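Actibind (Aspergillus niger, PDB 3D3Z) cleaves RNA as a base non-specific ribonuclease of the T2 family, probably with a preference for adenylic acid. Local coordinates at residues S77-Q82 and E86-M91; E93-Y98 and G137-Q142; Y169-I174 and P187-E192. One frame throughout, in Å; residues are numbered along the deposited sequence.

Contact 1: residues S77-Q82 and E86-M91; sequences SILEAQ and ELLSYM. With NAG (2-acetamido-2-deoxy-beta-D-glucopyranose), chain B; NAG (2-acetamido-2-deoxy-beta-D-glucopyranose), chain C.
Leu79 pushes its two methyls between Leu87, Leu88 and Met91 of helix 85-94. CD1 meets Met91 end-on, 3.5 Å from Met91 SD, and also lies 4.1 Å from Leu88 CD1. The other branch, CD2, packs against Leu87 CD2 at 4.0 Å, the two leucine side chains crossing nearly at right angles. Leu79 reaches this position with CG anti to its carbonyl carbon (chi1 -65°), while the bend at chi3 of Met91 (48°) places Met91 CE 3.7 Å from Leu79 CD1. The aliphatic part of Glu80 lies across Leu88, with Glu80 CG 3.6 Å from Leu88 CD2, and Glu80 OE2 also comes to 3.8 Å from Leu88 CD2 on this exposed side. The interface is thus held by van der Waals contact between apolar groups. Behind Leu88 and Met91 stands Trp108 of helix 104-116; Leu87 also rests on Val144 and Met91 on Phe140 of helix 134-147. Sugar lies against the other side of helix 75-81: Ala81 CB is 3.6 Å from C8 of the chain B NAG, and the chain C NAG lies by Gln82, near the glycosylated Asn83. The axes of 77-81 and 86-91 approach to 9.8 Å, their directions 145° apart, and with a turn of three residues the pair forms an antiparallel alpha-alpha hairpin at the glycosylated edge of the helical part of the T2 ribonuclease fold.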
loop_
_atom_site.group_PDB
_atom_site.type_symbol
_atom_site.label_atom_id
_atom_site.label_comp_id
_atom_site.label_asym_id
_atom_site.label_seq_id
_atom_site.Cartn_x
_atom_site.Cartn_y
_atom_site.Cartn_z
ATOM N N SER A 77 9.101 -16.693 8.136
ATOM C CA SER A 77 10.424 -17.309 8.098
ATOM C C SER A 77 11.430 -16.618 7.181
ATOM O O SER A 77 12.611 -16.534 7.534
ATOM C CB SER A 77 10.290 -18.742 7.632
ATOM O OG SER A 77 9.528 -19.442 8.606
ATOM N N ILE A 78 10.967 -16.101 6.045
ATOM C CA ILE A 78 11.854 -15.397 5.118
ATOM C C ILE A 78 12.363 -14.130 5.801
ATOM O O ILE A 78 13.573 -13.851 5.809
ATOM C CB ILE A 78 11.161 -15.081 3.811
ATOM C CG1 ILE A 78 10.955 -16.354 2.974
ATOM C CG2 ILE A 78 11.954 -14.091 3.065
ATOM C CD1 ILE A 78 10.020 -16.241 1.856
ATOM N N LEU A 79 11.456 -13.402 6.450
ATOM C CA LEU A 79 11.843 -12.175 7.138
ATOM C C LEU A 79 12.791 -12.450 8.306
ATOM O O LEU A 79 13.755 -11.707 8.507
ATOM C CB LEU A 79 10.623 -11.375 7.664
ATOM C CG LEU A 79 9.685 -10.827 6.533
ATOM C CD1 LEU A 79 8.419 -10.088 7.110
ATOM C CD2 LEU A 79 10.347 -9.942 5.490
ATOM N N GLU A 80 12.502 -13.489 9.077
ATOM C CA GLU A 80 13.375 -13.874 10.185
ATOM C C GLU A 80 14.770 -14.263 9.726
ATOM O O GLU A 80 15.737 -13.801 10.275
ATOM C CB GLU A 80 12.775 -15.021 10.952
ATOM C CG GLU A 80 11.571 -14.565 11.820
ATOM C CD GLU A 80 10.673 -15.686 12.308
ATOM O OE1 GLU A 80 10.651 -16.803 11.701
ATOM O OE2 GLU A 80 9.938 -15.427 13.298
ATOM N N ALA A 81 14.850 -15.093 8.697
ATOM C CA ALA A 81 16.126 -15.485 8.098
ATOM C C ALA A 81 16.954 -14.301 7.598
ATOM O O ALA A 81 18.174 -14.336 7.638
ATOM C CB ALA A 81 15.882 -16.496 7.010
ATOM N N GLN A 82 16.303 -13.205 7.213
ATOM C CA GLN A 82 16.979 -12.027 6.724
ATOM C C GLN A 82 17.239 -11.029 7.822
ATOM O O GLN A 82 17.698 -9.925 7.542
ATOM C CB GLN A 82 16.193 -11.401 5.566
ATOM C CG GLN A 82 16.056 -12.334 4.402
ATOM C CD GLN A 82 15.150 -11.849 3.279
ATOM O OE1 GLN A 82 14.697 -10.711 3.260
ATOM N NE2 GLN A 82 14.856 -12.739 2.345
ATOM N N GLU A 86 12.770 -6.018 13.273
ATOM C CA GLU A 86 11.986 -4.816 13.547
ATOM C C GLU A 86 10.855 -4.656 12.533
ATOM O O GLU A 86 9.759 -4.202 12.887
ATOM C CB GLU A 86 12.842 -3.546 13.576
ATOM C CG GLU A 86 13.820 -3.491 14.734
ATOM C CD GLU A 86 13.242 -3.003 16.045
ATOM O OE1 GLU A 86 12.077 -3.308 16.412
ATOM O OE2 GLU A 86 14.036 -2.319 16.750
ATOM N N LEU A 87 11.123 -5.026 11.277
ATOM C CA LEU A 87 10.112 -5.010 10.256
ATOM C C LEU A 87 8.970 -5.976 10.553
ATOM O O LEU A 87 7.808 -5.589 10.435
ATOM C CB LEU A 87 10.704 -5.358 8.877
ATOM C CG LEU A 87 9.784 -5.566 7.669
ATOM C CD1 LEU A 87 9.056 -4.238 7.307
ATOM C CD2 LEU A 87 10.592 -6.032 6.515
ATOM N N LEU A 88 9.303 -7.223 10.939
ATOM C CA LEU A 88 8.275 -8.176 11.264
ATOM C C LEU A 88 7.411 -7.705 12.468
ATOM O O LEU A 88 6.201 -7.816 12.405
ATOM C CB LEU A 88 8.864 -9.571 11.496
ATOM C CG LEU A 88 7.996 -10.789 11.792
ATOM C CD1 LEU A 88 6.921 -11.119 10.742
ATOM C CD2 LEU A 88 8.966 -12.026 11.979
ATOM N N SER A 89 8.035 -7.146 13.504
ATOM C CA SER A 89 7.347 -6.574 14.677
ATOM C C SER A 89 6.391 -5.438 14.251
ATOM O O SER A 89 5.206 -5.396 14.651
ATOM C CB SER A 89 8.371 -5.988 15.657
ATOM O OG SER A 89 9.131 -7.001 16.279
ATOM N N TYR A 90 6.917 -4.554 13.418
ATOM C CA TYR A 90 6.132 -3.495 12.848
ATOM C C TYR A 90 4.947 -4.051 11.987
ATOM O O TYR A 90 3.824 -3.528 12.058
ATOM C CB TYR A 90 7.008 -2.527 12.045
ATOM C CG TYR A 90 6.267 -1.322 11.489
ATOM C CD1 TYR A 90 6.348 -0.083 12.110
ATOM C CD2 TYR A 90 5.542 -1.406 10.289
ATOM C CE1 TYR A 90 5.661 1.020 11.610
ATOM C CE2 TYR A 90 4.821 -0.309 9.787
ATOM C CZ TYR A 90 4.909 0.896 10.457
ATOM O OH TYR A 90 4.261 1.994 9.981
ATOM N N MET A 91 5.179 -5.076 11.170
ATOM C CA MET A 91 4.096 -5.652 10.420
ATOM C C MET A 91 2.977 -6.266 11.260
ATOM O O MET A 91 1.760 -6.193 10.893
ATOM C CB MET A 91 4.621 -6.660 9.411
ATOM C CG MET A 91 5.462 -6.029 8.297
ATOM S SD MET A 91 6.327 -7.266 7.325
ATOM C CE MET A 91 5.039 -8.499 6.955
HETATM C C1 NAG B . 10.736 -20.391 2.217
HETATM C C2 NAG B . 12.181 -20.795 2.600
HETATM C C3 NAG B . 13.016 -20.935 1.334
HETATM C C4 NAG B . 12.329 -21.808 0.322
HETATM C C5 NAG B . 10.912 -21.276 0.046
HETATM C C6 NAG B . 10.150 -22.065 -1.017
HETATM C C7 NAG B . 12.954 -19.931 4.760
HETATM C C8 NAG B . 13.719 -18.908 5.554
HETATM N N2 NAG B . 12.820 -19.798 3.436
HETATM O O3 NAG B . 14.315 -21.408 1.654
HETATM O O4 NAG B . 13.157 -21.750 -0.816
HETATM O O5 NAG B . 10.191 -21.274 1.270
HETATM O O6 NAG B . 10.117 -23.429 -0.665
HETATM O O7 NAG B . 12.442 -20.865 5.369
HETATM C C1 NAG C . 21.184 -12.735 9.059
HETATM C C2 NAG C . 21.945 -12.639 7.731
HETATM C C3 NAG C . 22.765 -13.904 7.460
HETATM C C4 NAG C . 23.528 -14.387 8.711
HETATM C C5 NAG C . 22.665 -14.309 9.974
HETATM C C6 NAG C . 23.474 -14.585 11.237
HETATM C C7 NAG C . 20.916 -11.065 6.182
HETATM C C8 NAG C . 20.238 -10.863 4.860
HETATM N N2 NAG C . 21.045 -12.306 6.635
HETATM O O3 NAG C . 23.659 -13.620 6.402
HETATM O O4 NAG C . 23.967 -15.728 8.563
HETATM O O5 NAG C . 22.143 -13.009 10.074
HETATM O O6 NAG C . 24.345 -13.493 11.459
HETATM O O7 NAG C . 21.274 -10.092 6.815
#

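Contact 2: residues E93-Y98 and G137-Q142; sequences EYWPDY and GDFFQQ. With D3Z (1-(5-deoxy-beta-L-xylofuranosyl)pyrimidine-2,4(1H,3H)-dione), chain E; EDO (1,2-ethanediol), chain F.
Trp95 and Phe140 make the main contact, the CZ3 and CH2 atoms of the indole lying against CD1 and CE1 of the phenyl ring, the two side chains crossing at about a right angle. Trp95 CZ3 is 3.3 Å from Phe140 CD1, and the centroids are 5.1 Å apart with planes inclined at 47°, an oblique pairing. Phe139 adds a smaller touch: its CE2 lies at the indole edge, near the ring plane, 4.2 Å from Trp95 CH2. Within the helix the two phenylalanines also pack together, Phe139 CD2 sitting 3.8 Å above the centre of the Phe140 ring. With CG anti to its backbone N (chi1 -159°), Trp95 carries its indole from the end of helix 85-94 toward helix 134-147.

A second shell holds these rings. Trp108 and Phe107 meet Trp95 edge-to-face, Trp112 does the same to Phe139, and Trp108 NE1 donates to Trp95 O. The indole also touches Glu111, predicted to be catalytic.

Beyond Trp95 the chain turns into the ligand site. Tyr98 N donates to O4 of the D3Z base at 3.0 Å, with an N-H...O angle of 145°. Tyr98 CD2 approaches C5 of D3Z at 3.4 Å, that atom lying in plane at the tyrosine ring's edge. Asp97 OD2 lies 2.5 Å from O2 of D3Z, and Asp97 is positioned by bonds from its N to Asp104 OD1 and from Glu99 N to its OD1. The arrangement is an aromatic core beside the base-binding loop of a T2 ribonuclease, tied to the pocket through Phe107 and the chain that follows Trp95.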
loop_
_atom_site.group_PDB
_atom_site.type_symbol
_atom_site.label_atom_id
_atom_site.label_comp_id
_atom_site.label_asym_id
_atom_site.label_seq_id
_atom_site.Cartn_x
_atom_site.Cartn_y
_atom_site.Cartn_z
ATOM N N GLU A 93 2.016 -5.099 14.055
ATOM C CA GLU A 93 1.300 -3.948 14.587
ATOM C C GLU A 93 0.468 -3.187 13.520
ATOM O O GLU A 93 -0.718 -2.928 13.729
ATOM C CB GLU A 93 2.296 -3.002 15.285
ATOM C CG GLU A 93 1.685 -1.696 15.730
ATOM C CD GLU A 93 0.528 -1.836 16.734
ATOM O OE1 GLU A 93 0.312 -2.908 17.278
ATOM O OE2 GLU A 93 -0.181 -0.868 16.914
ATOM N N TYR A 94 1.097 -2.936 12.371
ATOM C CA TYR A 94 0.587 -2.032 11.349
ATOM C C TYR A 94 0.149 -2.709 10.056
ATOM O O TYR A 94 -0.485 -2.064 9.266
ATOM C CB TYR A 94 1.561 -0.870 11.075
ATOM C CG TYR A 94 1.735 0.139 12.203
ATOM C CD1 TYR A 94 0.834 1.172 12.388
ATOM C CD2 TYR A 94 2.858 0.114 13.022
ATOM C CE1 TYR A 94 1.016 2.095 13.407
ATOM C CE2 TYR A 94 3.015 1.006 14.060
ATOM C CZ TYR A 94 2.098 2.002 14.239
ATOM O OH TYR A 94 2.241 2.908 15.268
ATOM N N TRP A 95 0.434 -4.002 9.898
ATOM C CA TRP A 95 -0.054 -4.791 8.776
ATOM C C TRP A 95 -0.802 -6.050 9.296
ATOM O O TRP A 95 -0.702 -7.164 8.755
ATOM C CB TRP A 95 1.105 -5.140 7.886
ATOM C CG TRP A 95 0.746 -5.501 6.511
ATOM C CD1 TRP A 95 -0.449 -5.976 6.052
ATOM C CD2 TRP A 95 1.618 -5.450 5.378
ATOM N NE1 TRP A 95 -0.396 -6.203 4.709
ATOM C CE2 TRP A 95 0.867 -5.910 4.266
ATOM C CE3 TRP A 95 2.978 -5.076 5.198
ATOM C CZ2 TRP A 95 1.413 -5.957 2.963
ATOM C CZ3 TRP A 95 3.517 -5.111 3.890
ATOM C CH2 TRP A 95 2.749 -5.609 2.822
ATOM N N PRO A 96 -1.673 -5.859 10.296
ATOM C CA PRO A 96 -2.364 -7.015 10.821
ATOM C C PRO A 96 -3.479 -7.574 9.895
ATOM O O PRO A 96 -4.077 -6.831 9.065
ATOM C CB PRO A 96 -2.964 -6.475 12.110
ATOM C CG PRO A 96 -3.360 -5.056 11.779
ATOM C CD PRO A 96 -2.168 -4.624 10.910
ATOM N N ASP A 97 -3.696 -8.884 9.997
ATOM C CA ASP A 97 -4.932 -9.479 9.601
ATOM C C ASP A 97 -5.981 -9.240 10.748
ATOM O O ASP A 97 -5.750 -9.560 11.936
ATOM C CB ASP A 97 -4.720 -10.946 9.206
ATOM C CG ASP A 97 -5.924 -11.563 8.601
ATOM O OD1 ASP A 97 -6.942 -11.691 9.291
ATOM O OD2 ASP A 97 -5.864 -11.922 7.421
ATOM N N TYR A 98 -7.110 -8.621 10.385
ATOM C CA TYR A 98 -8.172 -8.276 11.368
ATOM C C TYR A 98 -8.589 -9.460 12.240
ATOM O O TYR A 98 -8.957 -9.289 13.407
ATOM C CB TYR A 98 -9.418 -7.657 10.669
ATOM C CG TYR A 98 -10.161 -8.650 9.813
ATOM C CD1 TYR A 98 -11.015 -9.605 10.383
ATOM C CD2 TYR A 98 -9.998 -8.654 8.443
ATOM C CE1 TYR A 98 -11.687 -10.557 9.586
ATOM C CE2 TYR A 98 -10.654 -9.601 7.640
ATOM C CZ TYR A 98 -11.499 -10.542 8.216
ATOM O OH TYR A 98 -12.106 -11.488 7.394
ATOM N N GLY A 137 11.744 -9.723 1.161
ATOM C CA GLY A 137 11.941 -8.853 2.307
ATOM C C GLY A 137 11.992 -7.375 1.953
ATOM O O GLY A 137 11.459 -6.528 2.709
ATOM N N ASP A 138 12.661 -7.054 0.840
ATOM C CA ASP A 138 12.760 -5.675 0.400
ATOM C C ASP A 138 11.359 -5.081 0.094
ATOM O O ASP A 138 11.122 -3.877 0.330
ATOM C CB ASP A 138 13.627 -5.529 -0.842
ATOM C CG ASP A 138 15.143 -5.623 -0.550
ATOM O OD1 ASP A 138 15.591 -5.646 0.626
ATOM O OD2 ASP A 138 15.838 -5.634 -1.573
ATOM N N PHE A 139 10.490 -5.903 -0.494
ATOM C CA PHE A 139 9.110 -5.536 -0.820
ATOM C C PHE A 139 8.357 -5.138 0.465
ATOM O O PHE A 139 7.881 -4.000 0.586
ATOM C CB PHE A 139 8.412 -6.650 -1.602
ATOM C CG PHE A 139 6.872 -6.524 -1.595
ATOM C CD1 PHE A 139 6.213 -5.758 -2.553
ATOM C CD2 PHE A 139 6.125 -7.124 -0.621
ATOM C CE1 PHE A 139 4.839 -5.638 -2.531
ATOM C CE2 PHE A 139 4.729 -7.039 -0.610
ATOM C CZ PHE A 139 4.104 -6.282 -1.583
ATOM N N PHE A 140 8.382 -5.984 1.476
ATOM C CA PHE A 140 7.721 -5.703 2.750
ATOM C C PHE A 140 8.257 -4.457 3.384
ATOM O O PHE A 140 7.477 -3.573 3.710
ATOM C CB PHE A 140 7.787 -6.902 3.659
ATOM C CG PHE A 140 6.816 -7.958 3.242
ATOM C CD1 PHE A 140 5.460 -7.812 3.545
ATOM C CD2 PHE A 140 7.194 -9.043 2.482
ATOM C CE1 PHE A 140 4.522 -8.696 3.122
ATOM C CE2 PHE A 140 6.251 -9.951 2.059
ATOM C CZ PHE A 140 4.897 -9.779 2.397
ATOM N N GLN A 141 9.581 -4.313 3.392
ATOM C CA GLN A 141 10.218 -3.041 3.798
ATOM C C GLN A 141 9.735 -1.806 3.008
ATOM O O GLN A 141 9.418 -0.798 3.614
ATOM C CB GLN A 141 11.769 -3.127 3.787
ATOM C CG GLN A 141 12.407 -1.912 4.499
ATOM C CD GLN A 141 12.069 -1.802 5.969
ATOM O OE1 GLN A 141 12.447 -2.660 6.763
ATOM N NE2 GLN A 141 11.476 -0.681 6.366
ATOM N N GLN A 142 9.655 -1.908 1.694
ATOM C CA GLN A 142 9.246 -0.791 0.810
ATOM C C GLN A 142 7.785 -0.371 1.119
ATOM O O GLN A 142 7.485 0.787 1.249
ATOM C CB GLN A 142 9.370 -1.244 -0.643
ATOM C CG GLN A 142 9.078 -0.176 -1.689
ATOM C CD GLN A 142 9.935 1.048 -1.585
ATOM O OE1 GLN A 142 11.147 0.949 -1.428
ATOM N NE2 GLN A 142 9.322 2.206 -1.684
HETATM N N1 D3Z E . -8.332 -9.014 4.813
HETATM C C2 D3Z E . -7.416 -9.677 5.654
HETATM N N3 D3Z E . -6.870 -9.021 6.674
HETATM C C4 D3Z E . -7.153 -7.742 6.923
HETATM C C5 D3Z E . -8.041 -7.091 6.107
HETATM C C6 D3Z E . -8.637 -7.745 5.038
HETATM O O2 D3Z E . -7.108 -10.872 5.467
HETATM O O4 D3Z E . -6.654 -7.116 7.881
HETATM C "C1'" D3Z E . -8.931 -9.693 3.692
HETATM C "C2'" D3Z E . -7.968 -10.803 3.325
HETATM O "O2'" D3Z E . -8.555 -12.081 3.629
HETATM C "C3'" D3Z E . -7.618 -10.584 1.863
HETATM C "C4'" D3Z E . -8.408 -9.374 1.397
HETATM O "O3'" D3Z E . -6.233 -10.318 1.715
HETATM O "O4'" D3Z E . -9.031 -8.805 2.565
HETATM C "C5'" D3Z E . -7.475 -8.396 0.693
HETATM C C1 EDO F . -3.317 -5.966 17.131
HETATM O O1 EDO F . -4.603 -5.690 16.541
HETATM C C2 EDO F . -2.238 -5.727 16.074
HETATM O O2 EDO F . -2.411 -4.472 15.391
#

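Contact 3: residues Y169-I174 and P187-E192; sequences YKLSDI and PYVGCE
Flat groups take no part where Leu171 and Ile174 meet Val189; the aromatic rings lie elsewhere, that of Tyr188 meeting Tyr200 with planes about 30° apart. Val189 instead projects from strand 188-192 toward helix 171-179, in the helix-on-sheet packing of the alpha+beta T2 ribonuclease fold. Both helix residues converge on one branch of the valine, CG1, which stands anti to the backbone N (chi1 -175°). Leu171 slides past Val189 in the opposite direction, its CD1 also reaching Val189 CB at 3.9 Å. Ile174, one turn further on, crosses the valine at a slant and offers CG2, so that it also brushes Val189 CG2 at 4.1 Å.

Leu196 of the adjacent antiparallel strand 195-206 continues the apolar layer, touching Ile174 and Val189, and Ile230 packs on Ile174. The helix begins after Lys170 at its N-cap position, whose O accepts a 3.2 Å bond from Ile174 N. On the strand, Gly190 pairs by backbone bonds with strand 195-206, and Cys191 joins Cys225 in a disulfide. At the heart of the contact, Val189 CG1 lies 3.8 Å from Leu171 CD1 and equally 3.8 Å from Ile174 CG2.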
loop_
_atom_site.group_PDB
_atom_site.type_symbol
_atom_site.label_atom_id
_atom_site.label_comp_id
_atom_site.label_asym_id
_atom_site.label_seq_id
_atom_site.Cartn_x
_atom_site.Cartn_y
_atom_site.Cartn_z
ATOM N N TYR A 169 -19.779 12.430 7.900
ATOM C CA TYR A 169 -18.831 13.220 7.137
ATOM C C TYR A 169 -19.146 13.214 5.666
ATOM O O TYR A 169 -19.844 12.324 5.151
ATOM C CB TYR A 169 -17.370 12.741 7.392
ATOM C CG TYR A 169 -16.898 12.880 8.815
ATOM C CD1 TYR A 169 -16.504 14.108 9.317
ATOM C CD2 TYR A 169 -16.840 11.766 9.677
ATOM C CE1 TYR A 169 -16.089 14.237 10.623
ATOM C CE2 TYR A 169 -16.418 11.892 10.992
ATOM C CZ TYR A 169 -16.040 13.125 11.451
ATOM O OH TYR A 169 -15.594 13.275 12.742
ATOM N N LYS A 170 -18.627 14.247 5.008
ATOM C CA LYS A 170 -18.787 14.440 3.564
ATOM C C LYS A 170 -17.595 13.880 2.783
ATOM O O LYS A 170 -16.463 14.090 3.151
ATOM C CB LYS A 170 -19.011 15.941 3.245
ATOM C CG LYS A 170 -20.449 16.430 3.647
ATOM C CD LYS A 170 -20.482 17.882 4.173
ATOM C CE LYS A 170 -21.489 18.119 5.357
ATOM N NZ LYS A 170 -21.365 19.553 5.943
ATOM N N LEU A 171 -17.865 13.220 1.672
ATOM C CA LEU A 171 -16.815 12.616 0.878
ATOM C C LEU A 171 -15.753 13.603 0.453
ATOM O O LEU A 171 -14.557 13.289 0.484
ATOM C CB LEU A 171 -17.390 11.925 -0.347
ATOM C CG LEU A 171 -16.436 11.156 -1.236
ATOM C CD1 LEU A 171 -15.580 10.103 -0.438
ATOM C CD2 LEU A 171 -17.218 10.488 -2.353
ATOM N N SER A 172 -16.194 14.783 0.011
ATOM C CA SER A 172 -15.289 15.769 -0.536
ATOM C C SER A 172 -14.342 16.266 0.542
ATOM O O SER A 172 -13.220 16.610 0.227
ATOM C CB SER A 172 -16.078 16.948 -1.183
ATOM O OG SER A 172 -16.424 17.895 -0.184
ATOM N N ASP A 173 -14.797 16.346 1.793
ATOM C CA ASP A 173 -13.949 16.766 2.896
ATOM C C ASP A 173 -12.842 15.716 3.187
ATOM O O ASP A 173 -11.678 16.089 3.441
ATOM C CB ASP A 173 -14.780 17.014 4.168
ATOM C CG ASP A 173 -15.561 18.379 4.130
ATOM O OD1 ASP A 173 -15.285 19.186 3.230
ATOM O OD2 ASP A 173 -16.409 18.616 5.005
ATOM N N ILE A 174 -13.247 14.443 3.162
ATOM C CA ILE A 174 -12.349 13.271 3.352
ATOM C C ILE A 174 -11.286 13.303 2.251
ATOM O O ILE A 174 -10.087 13.249 2.527
ATOM C CB ILE A 174 -13.142 11.924 3.307
ATOM C CG1 ILE A 174 -14.048 11.784 4.540
ATOM C CG2 ILE A 174 -12.176 10.682 3.188
ATOM C CD1 ILE A 174 -15.148 10.771 4.376
ATOM N N PRO A 187 -6.805 10.053 -2.617
ATOM C CA PRO A 187 -6.817 8.586 -2.824
ATOM C C PRO A 187 -8.189 8.145 -3.366
ATOM O O PRO A 187 -9.135 8.912 -3.282
ATOM C CB PRO A 187 -6.591 8.045 -1.415
ATOM C CG PRO A 187 -7.174 9.110 -0.512
ATOM C CD PRO A 187 -6.870 10.423 -1.187
ATOM N N TYR A 188 -8.301 6.941 -3.912
ATOM C CA TYR A 188 -9.560 6.215 -3.809
ATOM C C TYR A 188 -10.020 6.122 -2.334
ATOM O O TYR A 188 -9.259 5.738 -1.447
ATOM C CB TYR A 188 -9.457 4.831 -4.431
ATOM C CG TYR A 188 -10.653 3.974 -4.156
ATOM C CD1 TYR A 188 -11.818 4.065 -4.951
ATOM C CD2 TYR A 188 -10.652 3.068 -3.091
ATOM C CE1 TYR A 188 -12.939 3.252 -4.675
ATOM C CE2 TYR A 188 -11.755 2.267 -2.815
ATOM C CZ TYR A 188 -12.895 2.372 -3.602
ATOM O OH TYR A 188 -13.954 1.536 -3.292
ATOM N N VAL A 189 -11.284 6.498 -2.088
ATOM C CA VAL A 189 -11.940 6.360 -0.787
ATOM C C VAL A 189 -13.016 5.254 -0.844
ATOM O O VAL A 189 -14.003 5.378 -1.575
ATOM C CB VAL A 189 -12.530 7.705 -0.323
ATOM C CG1 VAL A 189 -13.114 7.592 1.114
ATOM C CG2 VAL A 189 -11.453 8.767 -0.383
ATOM N N GLY A 190 -12.824 4.198 -0.042
ATOM C CA GLY A 190 -13.695 3.031 -0.040
ATOM C C GLY A 190 -14.506 2.956 1.240
ATOM O O GLY A 190 -13.970 3.167 2.324
ATOM N N CYS A 191 -15.820 2.733 1.099
ATOM C CA CYS A 191 -16.745 2.627 2.237
ATOM C C CYS A 191 -17.350 1.254 2.279
ATOM O O CYS A 191 -17.464 0.577 1.257
ATOM C CB CYS A 191 -17.886 3.660 2.123
ATOM S SG CYS A 191 -17.412 5.309 2.501
ATOM N N GLU A 192 -17.697 0.820 3.482
ATOM C CA GLU A 192 -18.388 -0.430 3.669
ATOM C C GLU A 192 -19.544 -0.170 4.609
ATOM O O GLU A 192 -19.338 0.338 5.705
ATOM C CB GLU A 192 -17.476 -1.464 4.327
ATOM C CG GLU A 192 -18.033 -2.885 4.305
ATOM C CD GLU A 192 -18.083 -3.470 2.914
ATOM O OE1 GLU A 192 -17.266 -3.021 2.092
ATOM O OE2 GLU A 192 -18.919 -4.362 2.619
#

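How the contacts relate
Contacts 1 and 2 belong to one continuous helical core: their centres are 9 Å apart and both draw on helix 85-94. They join directly where Met91 CE lies 3.5 Å from Phe140 CD1 and Leu79 CD2 lies 3.7 Å from Gly137 CA, so helix 134-147 lies against both members of the hairpin. Contact 2 is the nearer to the probable catalytic region, the Trp95 side chain being about 4 Å from that of Glu111, against about 8 Å for the Met91 side chain of contact 1. Contact 3 sits on the opposite side of the chain's centre, away from the ligand pocket; its nearest atoms are about 11 Å from contact 2 and about 17 Å from contact 1.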